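Local atomic coordinates of endoglucanase (Fervidobacterium pennivorans DSM 9078, PDB entry 6KDD), a protein that probably hydrolyses beta-glucosidic bonds in glucans such as cellulose, as a glycoside hydrolase of family 5. Residues V164-N169 with D195-V200; D177-N180 with S185-R188; Y290-F295 with T315-E320; F299-R304 with E311-A316. All coordinates share one frame; numbering follows the deposited sequence.

Contact 1: residues V164-N169 with D195-V200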
loop_
_atom_site.group_PDB
_atom_site.type_symbol
_atom_site.label_atom_id
_atom_site.label_comp_id
_atom_site.label_asym_id
_atom_site.label_seq_id
_atom_site.Cartn_x
_atom_site.Cartn_y
_atom_site.Cartn_z
ATOM N N VAL A 164 12.538 -16.679 -2.819
ATOM C CA VAL A 164 13.663 -16.296 -1.976
ATOM C C VAL A 164 13.235 -15.773 -0.603
ATOM O O VAL A 164 13.920 -16.057 0.376
ATOM C CB VAL A 164 14.770 -15.472 -2.660
ATOM C CG1 VAL A 164 14.929 -15.846 -4.123
ATOM C CG2 VAL A 164 14.678 -13.974 -2.461
ATOM N N ILE A 165 12.106 -15.051 -0.504
ATOM C CA ILE A 165 11.663 -14.599 0.817
ATOM C C ILE A 165 11.406 -15.834 1.675
ATOM O O ILE A 165 11.750 -15.883 2.866
ATOM C CB ILE A 165 10.401 -13.725 0.686
ATOM C CG1 ILE A 165 10.720 -12.401 -0.015
ATOM C CG2 ILE A 165 9.701 -13.526 2.026
ATOM C CD1 ILE A 165 9.480 -11.600 -0.427
ATOM N N ARG A 166 10.827 -16.857 1.035
ATOM C CA ARG A 166 10.373 -18.049 1.742
ATOM C C ARG A 166 11.551 -18.869 2.272
ATOM O O ARG A 166 11.373 -19.680 3.177
ATOM C CB ARG A 166 9.482 -18.914 0.849
ATOM C CG ARG A 166 8.090 -18.354 0.621
ATOM C CD ARG A 166 7.238 -18.578 1.841
ATOM N NE ARG A 166 5.897 -18.015 1.762
ATOM C CZ ARG A 166 5.465 -17.013 2.522
ATOM N NH1 ARG A 166 6.284 -16.442 3.397
ATOM N NH2 ARG A 166 4.217 -16.600 2.398
ATOM N N GLU A 167 12.745 -18.660 1.710
ATOM C CA GLU A 167 13.910 -19.426 2.130
ATOM C C GLU A 167 14.251 -19.061 3.571
ATOM O O GLU A 167 14.644 -19.927 4.348
ATOM C CB GLU A 167 15.137 -19.096 1.271
ATOM C CG GLU A 167 15.043 -19.653 -0.142
ATOM C CD GLU A 167 16.205 -19.314 -1.070
ATOM O OE1 GLU A 167 16.268 -19.908 -2.154
ATOM O OE2 GLU A 167 17.057 -18.474 -0.710
ATOM N N SER A 168 14.130 -17.769 3.906
ATOM C CA SER A 168 14.476 -17.283 5.236
ATOM C C SER A 168 13.225 -16.976 6.045
ATOM O O SER A 168 13.297 -16.941 7.273
ATOM C CB SER A 168 15.382 -16.074 5.182
ATOM O OG SER A 168 14.709 -15.004 4.506
ATOM N N ASN A 169 12.081 -16.773 5.370
ATOM C CA ASN A 169 10.817 -16.550 6.072
ATOM C C ASN A 169 9.754 -17.500 5.528
ATOM O O ASN A 169 8.943 -17.136 4.665
ATOM C CB ASN A 169 10.327 -15.100 5.950
ATOM C CG ASN A 169 11.289 -14.068 6.501
ATOM O OD1 ASN A 169 10.979 -13.431 7.492
ATOM N ND2 ASN A 169 12.431 -13.852 5.863
ATOM N N ASP A 195 0.444 -20.891 -2.234
ATOM C CA ASP A 195 1.061 -20.427 -1.003
ATOM C C ASP A 195 -0.075 -20.033 -0.069
ATOM O O ASP A 195 -0.979 -19.291 -0.451
ATOM C CB ASP A 195 2.164 -19.397 -1.311
ATOM C CG ASP A 195 2.956 -18.860 -0.118
ATOM O OD1 ASP A 195 2.318 -18.469 0.888
ATOM O OD2 ASP A 195 4.200 -18.875 -0.189
ATOM N N LYS A 196 -0.060 -20.549 1.155
ATOM C CA LYS A 196 -1.186 -20.278 2.029
ATOM C C LYS A 196 -0.924 -19.033 2.880
ATOM O O LYS A 196 -1.659 -18.770 3.829
ATOM C CB LYS A 196 -1.554 -21.531 2.834
ATOM C CG LYS A 196 -1.749 -22.785 1.990
ATOM C CD LYS A 196 -2.783 -22.619 0.885
ATOM C CE LYS A 196 -2.668 -23.647 -0.226
ATOM N NZ LYS A 196 -2.619 -25.036 0.296
ATOM N N ARG A 197 0.139 -18.292 2.565
ATOM C CA ARG A 197 0.476 -17.139 3.391
ATOM C C ARG A 197 0.670 -15.911 2.511
ATOM O O ARG A 197 1.623 -15.151 2.705
ATOM C CB ARG A 197 1.723 -17.412 4.233
ATOM C CG ARG A 197 1.460 -18.344 5.407
ATOM C CD ARG A 197 0.751 -17.611 6.523
ATOM N NE ARG A 197 0.648 -18.494 7.664
ATOM C CZ ARG A 197 -0.329 -19.374 7.829
ATOM N NH1 ARG A 197 -1.303 -19.474 6.937
ATOM N NH2 ARG A 197 -0.334 -20.149 8.899
ATOM N N ILE A 198 -0.255 -15.738 1.559
ATOM C CA ILE A 198 -0.251 -14.553 0.714
ATOM C C ILE A 198 -1.592 -13.835 0.845
ATOM O O ILE A 198 -2.638 -14.425 1.174
ATOM C CB ILE A 198 0.143 -14.803 -0.762
ATOM C CG1 ILE A 198 -0.780 -15.810 -1.452
ATOM C CG2 ILE A 198 1.620 -15.150 -0.936
ATOM C CD1 ILE A 198 -0.627 -15.852 -2.967
ATOM N N ILE A 199 -1.526 -12.516 0.592
ATOM C CA ILE A 199 -2.696 -11.658 0.545
ATOM C C ILE A 199 -2.577 -10.851 -0.745
ATOM O O ILE A 199 -1.514 -10.376 -1.111
ATOM C CB ILE A 199 -2.858 -10.786 1.820
ATOM C CG1 ILE A 199 -3.101 -11.651 3.063
ATOM C CG2 ILE A 199 -3.974 -9.752 1.670
ATOM C CD1 ILE A 199 -2.988 -10.916 4.389
ATOM N N VAL A 200 -3.677 -10.781 -1.488
ATOM C CA VAL A 200 -3.639 -10.067 -2.757
ATOM C C VAL A 200 -4.093 -8.633 -2.475
ATOM O O VAL A 200 -5.018 -8.415 -1.691
ATOM C CB VAL A 200 -4.549 -10.762 -3.791
ATOM C CG1 VAL A 200 -4.690 -9.922 -5.044
ATOM C CG2 VAL A 200 -3.956 -12.129 -4.149
#
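Arg166 and Asp195 approach from opposite directions and join in a two-point salt bridge, side-on, through NE and NH2 of the arginine. NE of Arg166 reaches OD2 of Asp195 at 2.7 Å, almost straight (172°) and on the syn lone pair, while NH2 of Arg166 takes OD1 of Asp195 at 3.1 Å. Guanidinium and carboxylate lie nearly coplanar, 30° apart, and both oxygens sit close to the plane of the arginine. Past the carboxylate, NH2 of Arg166 also comes to 3.0 Å from the carbonyl O of Arg197, and the CB of Arg197 lies beside the same nitrogen. The arginine chain bends at chi2 (-76°) and then runs extended, bringing the guanidinium to the loop. Here the end of helix 151-168 is tied to the loop that leads into strand 198-204, at the end of the closed eight-stranded parallel TIM barrel where that strand begins. With a leucine here, the carboxylate of Asp195 would probably lose its charged mate, and Asn169 O and Arg172 O the donor they share. In the second shell, NH1 of Arg166 donates to Asn169 O at 3.0 Å and also to Arg172 O, which helps fix the rotation of the guanidinium. Asp195 is steadied in turn by an Asx turn, its OD1 accepting from Arg197 N at 2.8 Å as well as from the arginine.

Contact 2: residues D177-N180 with S185-R188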
loop_
_atom_site.group_PDB
_atom_site.type_symbol
_atom_site.label_atom_id
_atom_site.label_comp_id
_atom_site.label_asym_id
_atom_site.label_seq_id
_atom_site.Cartn_x
_atom_site.Cartn_y
_atom_site.Cartn_z
ATOM N N ASP A 177 0.566 -7.554 -5.094
ATOM C CA ASP A 177 -0.273 -6.514 -5.665
ATOM C C ASP A 177 -0.783 -7.018 -7.026
ATOM O O ASP A 177 -0.048 -7.674 -7.734
ATOM C CB ASP A 177 0.556 -5.258 -5.956
ATOM C CG ASP A 177 0.843 -4.375 -4.730
ATOM O OD1 ASP A 177 1.056 -4.921 -3.611
ATOM O OD2 ASP A 177 0.870 -3.159 -4.898
ATOM N N ALA A 178 -2.003 -6.635 -7.395
ATOM C CA ALA A 178 -2.443 -6.692 -8.786
ATOM C C ALA A 178 -1.554 -5.834 -9.687
ATOM O O ALA A 178 -0.968 -4.851 -9.239
ATOM C CB ALA A 178 -3.919 -6.369 -8.882
ATOM N N PRO A 179 -1.371 -6.185 -10.998
ATOM C CA PRO A 179 -0.593 -5.348 -11.916
ATOM C C PRO A 179 -1.477 -4.182 -12.407
ATOM O O PRO A 179 -2.543 -3.939 -11.829
ATOM C CB PRO A 179 -0.235 -6.361 -13.023
ATOM C CG PRO A 179 -1.431 -7.266 -13.066
ATOM C CD PRO A 179 -1.861 -7.435 -11.626
ATOM N N ASN A 180 -1.004 -3.433 -13.400
ATOM C CA ASN A 180 -1.716 -2.257 -13.933
ATOM C C ASN A 180 -2.031 -1.254 -12.818
ATOM O O ASN A 180 -3.175 -0.803 -12.675
ATOM C CB ASN A 180 -2.954 -2.621 -14.755
ATOM C CG ASN A 180 -3.673 -1.437 -15.397
ATOM O OD1 ASN A 180 -4.905 -1.421 -15.509
ATOM N ND2 ASN A 180 -2.928 -0.447 -15.867
ATOM N N SER A 185 -9.584 -3.906 -11.454
ATOM C CA SER A 185 -9.902 -4.754 -12.590
ATOM C C SER A 185 -8.803 -5.791 -12.830
ATOM O O SER A 185 -9.101 -6.867 -13.323
ATOM C CB SER A 185 -10.236 -3.952 -13.827
ATOM O OG SER A 185 -9.061 -3.367 -14.377
ATOM N N ALA A 186 -7.563 -5.503 -12.394
ATOM C CA ALA A 186 -6.373 -6.253 -12.775
ATOM C C ALA A 186 -6.206 -7.544 -11.969
ATOM O O ALA A 186 -5.367 -8.395 -12.282
ATOM C CB ALA A 186 -5.154 -5.363 -12.695
ATOM N N VAL A 187 -7.056 -7.692 -10.955
ATOM C CA VAL A 187 -7.082 -8.815 -10.034
ATOM C C VAL A 187 -7.245 -10.123 -10.815
ATOM O O VAL A 187 -6.492 -11.078 -10.587
ATOM C CB VAL A 187 -8.130 -8.498 -8.948
ATOM C CG1 VAL A 187 -9.456 -9.259 -8.884
ATOM C CG2 VAL A 187 -7.563 -7.969 -7.633
ATOM N N ARG A 188 -8.129 -10.108 -11.827
ATOM C CA ARG A 188 -8.401 -11.274 -12.658
ATOM C C ARG A 188 -7.186 -11.645 -13.508
ATOM O O ARG A 188 -7.051 -12.797 -13.917
ATOM C CB ARG A 188 -9.628 -11.055 -13.550
ATOM C CG ARG A 188 -10.932 -10.886 -12.786
ATOM C CD ARG A 188 -12.020 -11.864 -13.192
ATOM N NE ARG A 188 -13.078 -11.621 -12.226
ATOM C CZ ARG A 188 -14.318 -11.243 -12.513
ATOM N NH1 ARG A 188 -14.703 -11.104 -13.772
ATOM N NH2 ARG A 188 -15.170 -11.024 -11.527
#
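The methyl of Ala186 is the bump of this contact, and the backbone and ring of Pro179 make most of the hollow that receives it. CB of Ala186 comes to 3.1 Å from the carbonyl O of Pro179, a close approach for a methyl, and lies 4.0 Å from the ring atom CD of the same proline. The CB of Asn180 closes the hollow on its solvent-facing side, 4.1 Å from the CB of Ala186. On the inner side a second small bump fits: CB of Ala178 points toward the other segment and rests against the peptide joining Ala186 to Val187, 4.0 Å from Val187 N, with CG2 of Val187 alongside at 4.2 Å. Small residues let the backbones draw together, so that the CA atoms of Ala178 and Val187 stand 5.3 Å apart. This brings the 3-10 segment running through 185-188 back against the chain that leaves barrel strand 174-177. Behind it, Val187 leans on Val245 and Trp248 of helix 232-252, and Pro179 on Ala151 and Trp154 of helix 151-168. No hydrogen bond crosses between the two segments, so their direct association rests on apolar packing and on the fit of small groups.

Contact 3: residues Y290-F295 with T315-E320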
loop_
_atom_site.group_PDB
_atom_site.type_symbol
_atom_site.label_atom_id
_atom_site.label_comp_id
_atom_site.label_asym_id
_atom_site.label_seq_id
_atom_site.Cartn_x
_atom_site.Cartn_y
_atom_site.Cartn_z
ATOM N N TYR A 290 -7.872 -2.651 4.827
ATOM C CA TYR A 290 -7.591 -1.471 4.024
ATOM C C TYR A 290 -6.491 -0.614 4.638
ATOM O O TYR A 290 -6.278 -0.659 5.835
ATOM C CB TYR A 290 -8.853 -0.616 3.880
ATOM C CG TYR A 290 -9.502 -0.056 5.124
ATOM C CD1 TYR A 290 -9.111 1.162 5.680
ATOM C CD2 TYR A 290 -10.567 -0.728 5.721
ATOM C CE1 TYR A 290 -9.722 1.677 6.810
ATOM C CE2 TYR A 290 -11.208 -0.203 6.848
ATOM C CZ TYR A 290 -10.807 1.010 7.380
ATOM O OH TYR A 290 -11.439 1.553 8.494
ATOM N N ALA A 291 -5.901 0.235 3.799
ATOM C CA ALA A 291 -4.965 1.258 4.250
ATOM C C ALA A 291 -5.216 2.530 3.454
ATOM O O ALA A 291 -5.074 2.583 2.221
ATOM C CB ALA A 291 -3.531 0.804 4.147
ATOM N N TYR A 292 -5.619 3.556 4.198
ATOM C CA TYR A 292 -5.928 4.837 3.610
ATOM C C TYR A 292 -4.657 5.483 3.044
ATOM O O TYR A 292 -3.602 5.404 3.671
ATOM C CB TYR A 292 -6.585 5.724 4.663
ATOM C CG TYR A 292 -6.863 7.110 4.133
ATOM C CD1 TYR A 292 -7.882 7.312 3.201
ATOM C CD2 TYR A 292 -6.083 8.199 4.522
ATOM C CE1 TYR A 292 -8.104 8.573 2.653
ATOM C CE2 TYR A 292 -6.346 9.478 4.034
ATOM C CZ TYR A 292 -7.335 9.646 3.076
ATOM O OH TYR A 292 -7.574 10.877 2.548
ATOM N N TRP A 293 -4.789 6.173 1.900
ATOM C CA TRP A 293 -3.707 7.008 1.362
ATOM C C TRP A 293 -4.071 8.477 1.544
ATOM O O TRP A 293 -4.990 8.940 0.873
ATOM C CB TRP A 293 -3.491 6.759 -0.144
ATOM C CG TRP A 293 -2.299 7.523 -0.659
ATOM C CD1 TRP A 293 -2.283 8.760 -1.261
ATOM C CD2 TRP A 293 -0.927 7.091 -0.582
ATOM N NE1 TRP A 293 -0.985 9.095 -1.602
ATOM C CE2 TRP A 293 -0.138 8.088 -1.215
ATOM C CE3 TRP A 293 -0.294 5.935 -0.088
ATOM C CZ2 TRP A 293 1.262 8.000 -1.272
ATOM C CZ3 TRP A 293 1.083 5.821 -0.198
ATOM C CH2 TRP A 293 1.853 6.860 -0.747
ATOM N N GLU A 294 -3.379 9.231 2.418
ATOM C CA GLU A 294 -2.320 8.760 3.315
ATOM C C GLU A 294 -2.386 9.589 4.599
ATOM O O GLU A 294 -3.328 10.388 4.774
ATOM C CB GLU A 294 -0.937 8.751 2.648
ATOM C CG GLU A 294 -0.725 9.877 1.637
ATOM C CD GLU A 294 -0.722 11.301 2.162
ATOM O OE1 GLU A 294 -0.484 11.519 3.386
ATOM O OE2 GLU A 294 -0.950 12.205 1.336
ATOM N N PHE A 295 -1.422 9.378 5.513
ATOM C CA PHE A 295 -1.513 9.884 6.877
ATOM C C PHE A 295 -1.480 11.413 6.956
ATOM O O PHE A 295 -2.424 11.996 7.507
ATOM C CB PHE A 295 -0.398 9.282 7.733
ATOM C CG PHE A 295 -0.237 9.886 9.110
ATOM C CD1 PHE A 295 -1.281 9.810 10.039
ATOM C CD2 PHE A 295 0.986 10.429 9.510
ATOM C CE1 PHE A 295 -1.116 10.326 11.321
ATOM C CE2 PHE A 295 1.140 10.978 10.775
ATOM C CZ PHE A 295 0.085 10.933 11.679
ATOM N N THR A 315 -12.654 10.343 10.518
ATOM C CA THR A 315 -13.737 9.444 10.919
ATOM C C THR A 315 -14.252 8.620 9.753
ATOM O O THR A 315 -14.600 7.455 9.914
ATOM C CB THR A 315 -14.919 10.194 11.561
ATOM O OG1 THR A 315 -14.372 10.910 12.666
ATOM C CG2 THR A 315 -15.972 9.230 12.069
ATOM N N ALA A 316 -14.309 9.232 8.560
ATOM C CA ALA A 316 -14.635 8.522 7.328
ATOM C C ALA A 316 -13.701 7.315 7.155
ATOM O O ALA A 316 -14.101 6.241 6.689
ATOM C CB ALA A 316 -14.489 9.473 6.136
ATOM N N VAL A 317 -12.440 7.479 7.561
ATOM C CA VAL A 317 -11.479 6.391 7.374
ATOM C C VAL A 317 -11.652 5.321 8.457
ATOM O O VAL A 317 -11.697 4.138 8.159
ATOM C CB VAL A 317 -10.052 6.972 7.389
ATOM C CG1 VAL A 317 -8.994 5.887 7.519
ATOM C CG2 VAL A 317 -9.845 7.835 6.155
ATOM N N VAL A 318 -11.673 5.766 9.719
ATOM C CA VAL A 318 -11.618 4.888 10.885
ATOM C C VAL A 318 -12.997 4.290 11.220
ATOM O O VAL A 318 -13.075 3.162 11.684
ATOM C CB VAL A 318 -11.028 5.614 12.110
ATOM C CG1 VAL A 318 -11.124 4.728 13.361
ATOM C CG2 VAL A 318 -9.578 6.071 11.867
ATOM N N GLY A 319 -14.077 5.048 11.045
ATOM C CA GLY A 319 -15.418 4.548 11.356
ATOM C C GLY A 319 -15.621 4.445 12.868
ATOM O O GLY A 319 -15.028 5.232 13.604
ATOM N N GLU A 320 -16.460 3.471 13.283
ATOM C CA GLU A 320 -16.783 3.101 14.657
ATOM C C GLU A 320 -17.718 4.135 15.289
ATOM O O GLU A 320 -18.622 4.594 14.567
ATOM C CB GLU A 320 -15.534 2.977 15.523
ATOM C CG GLU A 320 -14.893 1.614 15.465
ATOM C CD GLU A 320 -13.976 1.437 16.661
ATOM O OE1 GLU A 320 -13.305 2.426 17.030
ATOM O OE2 GLU A 320 -13.966 0.333 17.246
#
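The Tyr292 ring carries CG2 of Val317 over one face, 3.6 Å above its plane and displaced toward the rim. It is a CH-pi contact: the methyl lies 3.8 Å from the ring centroid, 20° off the normal, and its nearest ring atom is CD1 of Tyr292. The other branch, CG1 of Val317, sits against the CB of Tyr292 at 3.7 Å, so one branch lies over the ring and the other against its stem, and the two side chains cross at about a right angle. Tyr292 has its CG anti to the backbone N (chi1 177°), which lays the ring beside the helix; its hydroxyl is bonded to Phe299 O, and its ring meets Phe261 edge-to-face. Tyr290 is used differently. Its CG stands between the backbone N and the carbonyl carbon (chi1 61°), and the ring reaches out so that OH donates a weak hydrogen bond of 2.6 Å to Val317 O, near the end of helix 313-318. Both tyrosines belong to strand 289-292, the last strand of the eight-stranded TIM barrel, and the short C-terminal helix packs on the outside of that strand. Replacing Tyr292 with an alanine would probably open a gap beneath CG2 of Val317 and leave Phe299 O without its hydroxyl partner. Helix 269-285 adds Thr276 against Val317, and Arg280 and Glu284 against Tyr290.

Contact 4: residues F299-R304 with E311-A316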
loop_
_atom_site.group_PDB
_atom_site.type_symbol
_atom_site.label_atom_id
_atom_site.label_comp_id
_atom_site.label_asym_id
_atom_site.label_seq_id
_atom_site.Cartn_x
_atom_site.Cartn_y
_atom_site.Cartn_z
ATOM N N PHE A 299 -2.950 14.013 0.695
ATOM C CA PHE A 299 -4.228 13.330 0.866
ATOM C C PHE A 299 -4.493 13.122 2.352
ATOM O O PHE A 299 -5.332 12.311 2.687
ATOM C CB PHE A 299 -4.110 11.910 0.291
ATOM C CG PHE A 299 -4.039 11.794 -1.213
ATOM C CD1 PHE A 299 -2.906 12.190 -1.930
ATOM C CD2 PHE A 299 -5.071 11.192 -1.900
ATOM C CE1 PHE A 299 -2.868 12.025 -3.304
ATOM C CE2 PHE A 299 -5.017 11.008 -3.266
ATOM C CZ PHE A 299 -3.932 11.462 -3.976
ATOM N N GLY A 300 -3.755 13.828 3.227
ATOM C CA GLY A 300 -3.623 13.504 4.641
ATOM C C GLY A 300 -4.919 13.609 5.468
ATOM O O GLY A 300 -5.841 14.401 5.185
ATOM N N ILE A 301 -5.014 12.749 6.490
ATOM C CA ILE A 301 -6.062 12.865 7.503
ATOM C C ILE A 301 -5.530 13.428 8.826
ATOM O O ILE A 301 -6.305 13.568 9.795
ATOM C CB ILE A 301 -6.756 11.517 7.738
ATOM C CG1 ILE A 301 -5.741 10.361 7.833
ATOM C CG2 ILE A 301 -7.796 11.307 6.637
ATOM C CD1 ILE A 301 -6.403 9.053 8.250
ATOM N N TYR A 302 -4.237 13.773 8.843
ATOM C CA TYR A 302 -3.609 14.364 10.006
ATOM C C TYR A 302 -2.860 15.635 9.605
ATOM O O TYR A 302 -2.112 15.646 8.622
ATOM C CB TYR A 302 -2.693 13.363 10.705
ATOM C CG TYR A 302 -2.142 13.861 12.008
ATOM C CD1 TYR A 302 -2.905 13.775 13.167
ATOM C CD2 TYR A 302 -0.873 14.410 12.097
ATOM C CE1 TYR A 302 -2.419 14.239 14.372
ATOM C CE2 TYR A 302 -0.368 14.881 13.303
ATOM C CZ TYR A 302 -1.152 14.783 14.441
ATOM O OH TYR A 302 -0.700 15.214 15.648
ATOM N N ASP A 303 -3.046 16.690 10.420
ATOM C CA ASP A 303 -2.453 18.002 10.196
ATOM C C ASP A 303 -1.300 18.223 11.178
ATOM O O ASP A 303 -1.482 18.431 12.374
ATOM C CB ASP A 303 -3.593 19.035 10.235
ATOM C CG ASP A 303 -3.183 20.485 10.102
ATOM O OD1 ASP A 303 -1.992 20.754 10.168
ATOM O OD2 ASP A 303 -4.092 21.330 9.940
ATOM N N ARG A 304 -0.065 18.158 10.663
ATOM C CA ARG A 304 1.107 18.223 11.499
ATOM C C ARG A 304 1.232 19.611 12.131
ATOM O O ARG A 304 1.725 19.706 13.246
ATOM C CB ARG A 304 2.341 17.903 10.657
ATOM C CG ARG A 304 2.470 16.410 10.382
ATOM C CD ARG A 304 3.583 16.289 9.352
ATOM N NE ARG A 304 3.150 16.669 8.022
ATOM C CZ ARG A 304 4.024 16.815 7.028
ATOM N NH1 ARG A 304 5.304 16.631 7.300
ATOM N NH2 ARG A 304 3.625 17.173 5.815
ATOM N N GLU A 311 -11.052 16.337 10.474
ATOM C CA GLU A 311 -12.350 15.729 10.722
ATOM C C GLU A 311 -13.367 16.479 9.865
ATOM O O GLU A 311 -13.181 17.661 9.629
ATOM C CB GLU A 311 -12.682 15.816 12.228
ATOM C CG GLU A 311 -11.787 14.929 13.090
ATOM C CD GLU A 311 -12.050 13.428 12.911
ATOM O OE1 GLU A 311 -12.943 13.063 12.138
ATOM O OE2 GLU A 311 -11.406 12.599 13.607
ATOM N N PRO A 312 -14.429 15.835 9.336
ATOM C CA PRO A 312 -14.673 14.422 9.587
ATOM C C PRO A 312 -13.969 13.420 8.654
ATOM O O PRO A 312 -14.294 12.244 8.678
ATOM C CB PRO A 312 -16.207 14.352 9.503
ATOM C CG PRO A 312 -16.566 15.387 8.447
ATOM C CD PRO A 312 -15.485 16.455 8.500
ATOM N N LEU A 313 -12.943 13.836 7.908
ATOM C CA LEU A 313 -12.340 12.861 7.005
ATOM C C LEU A 313 -11.699 11.688 7.778
ATOM O O LEU A 313 -11.775 10.557 7.327
ATOM C CB LEU A 313 -11.327 13.564 6.100
ATOM C CG LEU A 313 -10.734 12.730 4.954
ATOM C CD1 LEU A 313 -11.763 12.293 3.923
ATOM C CD2 LEU A 313 -9.626 13.530 4.291
ATOM N N ALA A 314 -11.043 11.964 8.903
ATOM C CA ALA A 314 -10.419 10.888 9.664
ATOM C C ALA A 314 -11.469 9.868 10.079
ATOM O O ALA A 314 -11.238 8.667 9.973
ATOM C CB ALA A 314 -9.642 11.437 10.842
ATOM N N THR A 315 -12.654 10.343 10.518
ATOM C CA THR A 315 -13.737 9.444 10.919
ATOM C C THR A 315 -14.252 8.620 9.753
ATOM O O THR A 315 -14.600 7.455 9.914
ATOM C CB THR A 315 -14.919 10.194 11.561
ATOM O OG1 THR A 315 -14.372 10.910 12.666
ATOM C CG2 THR A 315 -15.972 9.230 12.069
ATOM N N ALA A 316 -14.309 9.232 8.560
ATOM C CA ALA A 316 -14.635 8.522 7.328
ATOM C C ALA A 316 -13.701 7.315 7.155
ATOM O O ALA A 316 -14.101 6.241 6.689
ATOM C CB ALA A 316 -14.489 9.473 6.136
#
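Ile301 and Leu313 pack at about a right angle. CG2 of Ile301 does the touching, 3.7 Å from CG of Leu313 and equally near its CD2. With CG1 of Ile301 set between backbone N and carbonyl carbon (chi1 44°), CG2 is left to face the leucine. Leu313 answers with its CG anti to its own N (chi1 -172°), which swings the fork toward the isoleucine; its CD2 also rests 4.0 Å from Gly300 O. One residue on, Ala314 adds a smaller contact, its CB 4.2 Å from the CB of Ile301, and the CA atoms of this pair come within 5.2 Å. The tight part is therefore a buried apolar patch of three side chains, and no hydrogen bond crosses it. The outer side is different in kind. Pro312, reached through a cis peptide bond, and Glu311 are exposed, and here polar bonds stay within the segment. OE1 of Glu311 accepts from Thr315 OG1 at 2.6 Å and from Thr315 N at 3.2 Å, the two coming from opposite faces of the carboxylate, so the acid satisfies an amide in the first turn of helix 313-318. Its OE2 forms a salt bridge with Arg53. The contact lays the chain just before strand 302-303 against the start of helix 313-318, which follows the two-stranded hairpin, with Ile301 and Leu313 both touching Tyr292 of barrel strand 289-292, Leu313 also facing helix 269-285, and Ala314 lying on Arg53 of helix 45-53.

Read from the N terminus, contact 1 opens first, on helix 151-168, and closes at the approach to barrel strand 198-204. Contact 2 opens and closes within that span, making a short loop as the chain leaves strand 174-177. Contacts 3 and 4 follow in series at the C-terminal end. Contact 3 starts on strand 289-292; contact 4 opens later, inside that span, joining the chain before strand 302-303 to the start of helix 313-318, and both end on that helix, their centres about 8 Å apart. Contacts 1 and 3 fall on opposite sides of the chain's centre, both reaching the same barrel sheet, contact 1 at the loop leading into strand 198-204 and contact 3 on strand 289-292.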